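Local atomic coordinates of beta-galacturonidase (Eisenbergiella tayi, PDB entry 6NCW), a protein that hydrolyses beta-galacturonides as a family 2 glycoside hydrolase and probably has some beta-glucuronidase activity. Residues A19-H24 against L112-D117. Sequence-based numbering, arbitrary orientation.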
# COMPACT_ATOMS: atom_id res chain seq x y z
N ALA A 19 -20.84 -27.79 -4.69
CA ALA A 19 -20.35 -29.01 -4.08
C ALA A 19 -18.86 -29.12 -4.37
O ALA A 19 -18.33 -28.42 -5.23
CB ALA A 19 -21.09 -30.25 -4.62
N LEU A 20 -18.20 -30.01 -3.65
CA LEU A 20 -16.82 -30.36 -3.94
C LEU A 20 -16.80 -31.53 -4.93
O LEU A 20 -17.50 -32.53 -4.73
CB LEU A 20 -16.07 -30.71 -2.66
CG LEU A 20 -16.09 -29.68 -1.52
CD1 LEU A 20 -15.15 -30.09 -0.40
CD2 LEU A 20 -15.71 -28.29 -2.04
N TRP A 21 -16.02 -31.39 -6.00
CA TRP A 21 -15.70 -32.48 -6.91
C TRP A 21 -14.23 -32.84 -6.76
O TRP A 21 -13.44 -32.07 -6.20
CB TRP A 21 -15.94 -32.12 -8.38
CG TRP A 21 -17.34 -31.75 -8.80
CD1 TRP A 21 -18.33 -31.18 -8.04
CD2 TRP A 21 -17.89 -31.93 -10.11
NE1 TRP A 21 -19.47 -30.99 -8.81
CE2 TRP A 21 -19.22 -31.45 -10.08
CE3 TRP A 21 -17.38 -32.45 -11.31
CZ2 TRP A 21 -20.03 -31.46 -11.20
CZ3 TRP A 21 -18.20 -32.46 -12.42
CH2 TRP A 21 -19.51 -31.97 -12.36
N ASN A 22 -13.85 -34.00 -7.28
CA ASN A 22 -12.44 -34.37 -7.29
C ASN A 22 -11.77 -33.72 -8.49
O ASN A 22 -12.31 -33.76 -9.60
CB ASN A 22 -12.27 -35.89 -7.35
CG ASN A 22 -12.53 -36.54 -6.02
OD1 ASN A 22 -12.28 -35.96 -4.97
ND2 ASN A 22 -13.04 -37.75 -6.06
N PHE A 23 -10.57 -33.16 -8.26
CA PHE A 23 -9.86 -32.35 -9.23
C PHE A 23 -8.40 -32.77 -9.30
O PHE A 23 -7.75 -32.97 -8.27
CB PHE A 23 -9.95 -30.86 -8.86
CG PHE A 23 -9.09 -29.94 -9.72
CD1 PHE A 23 -7.84 -29.52 -9.29
CD2 PHE A 23 -9.56 -29.49 -10.94
CE1 PHE A 23 -7.06 -28.66 -10.07
CE2 PHE A 23 -8.79 -28.64 -11.74
CZ PHE A 23 -7.54 -28.22 -11.30
N HIS A 24 -7.88 -32.87 -10.52
CA HIS A 24 -6.45 -33.00 -10.74
C HIS A 24 -6.12 -32.51 -12.15
O HIS A 24 -6.94 -32.65 -13.06
CB HIS A 24 -5.97 -34.44 -10.50
CG HIS A 24 -6.56 -35.46 -11.42
ND1 HIS A 24 -6.03 -35.74 -12.66
CD2 HIS A 24 -7.63 -36.27 -11.28
CE1 HIS A 24 -6.74 -36.68 -13.24
NE2 HIS A 24 -7.73 -37.02 -12.42
N LEU A 112 -19.41 -39.12 -13.38
CA LEU A 112 -19.33 -37.94 -14.24
C LEU A 112 -17.92 -37.38 -14.18
O LEU A 112 -17.37 -37.16 -13.10
CB LEU A 112 -20.33 -36.87 -13.78
CG LEU A 112 -20.30 -35.57 -14.59
CD1 LEU A 112 -20.55 -35.82 -16.08
CD2 LEU A 112 -21.34 -34.60 -14.04
N GLU A 113 -17.33 -37.15 -15.35
CA GLU A 113 -16.01 -36.54 -15.43
C GLU A 113 -16.04 -35.47 -16.50
O GLU A 113 -16.52 -35.71 -17.61
CB GLU A 113 -14.92 -37.56 -15.73
CG GLU A 113 -13.53 -36.93 -15.90
CD GLU A 113 -12.43 -37.95 -16.12
OE1 GLU A 113 -12.73 -39.03 -16.69
OE2 GLU A 113 -11.27 -37.68 -15.72
N VAL A 114 -15.55 -34.28 -16.15
CA VAL A 114 -15.44 -33.17 -17.08
C VAL A 114 -13.96 -32.84 -17.24
O VAL A 114 -13.26 -32.60 -16.25
CB VAL A 114 -16.22 -31.94 -16.59
CG1 VAL A 114 -16.15 -30.82 -17.61
CG2 VAL A 114 -17.65 -32.33 -16.30
N ILE A 115 -13.49 -32.85 -18.48
CA ILE A 115 -12.14 -32.39 -18.80
C ILE A 115 -12.29 -30.93 -19.21
O ILE A 115 -12.94 -30.62 -20.22
CB ILE A 115 -11.49 -33.22 -19.92
CG1 ILE A 115 -11.67 -34.72 -19.68
CG2 ILE A 115 -10.01 -32.86 -20.05
CD1 ILE A 115 -10.91 -35.23 -18.50
N ALA A 116 -11.72 -30.02 -18.42
CA ALA A 116 -11.72 -28.60 -18.72
C ALA A 116 -10.34 -28.19 -19.19
O ALA A 116 -9.33 -28.67 -18.67
CB ALA A 116 -12.10 -27.76 -17.49
N ASP A 117 -10.30 -27.27 -20.14
CA ASP A 117 -9.07 -26.87 -20.80
C ASP A 117 -9.11 -25.36 -21.05
O ASP A 117 -10.07 -24.88 -21.66
CB ASP A 117 -8.92 -27.63 -22.12
CG ASP A 117 -7.60 -27.37 -22.80
OD1 ASP A 117 -6.73 -26.68 -22.21
OD2 ASP A 117 -7.44 -27.87 -23.93
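W21 reaches L112 and V114 with the far end of its indole, a contact between next-but-one strands of one antiparallel sheet in the N-terminal beta-sandwich domain, the jelly-roll sugar-binding-like domain usual in GH2 enzymes. Strand 55-63 runs between strands 19-26 and 109-117, and no hydrogen bond joins the two segments directly. The bridge is therefore made by side chains, and tryptophan suits it because its long, flat ring system can span the intervening strand, touching Y58 and R60 of that strand. CG anti to the carbonyl carbon (chi1 -61°), together with chi2 of 28°, turns the six-membered ring toward residues 112-117. There the two aliphatic partners meet it differently. V114 comes in at the rim, near the indole plane, its CG2 3.9 Å from CZ3 of W21. L112 approaches obliquely, and a single methyl does the touching. Beta-branched valine keeps its methyls close to the backbone and presents CG2 to the ring's edge, whereas leucine, one carbon longer, extends CD2 to the ring from two residues earlier in the same strand and also packs on V81 and V83 of the neighbouring strand. All three residues are buried. The indole's one polar atom, NE1, is hydrogen-bonded to L16 O, which helps fix the ring's rotation. L112 CD2 sits 3.6 Å from W21 CH2 and 4.1 Å from W21 CZ3.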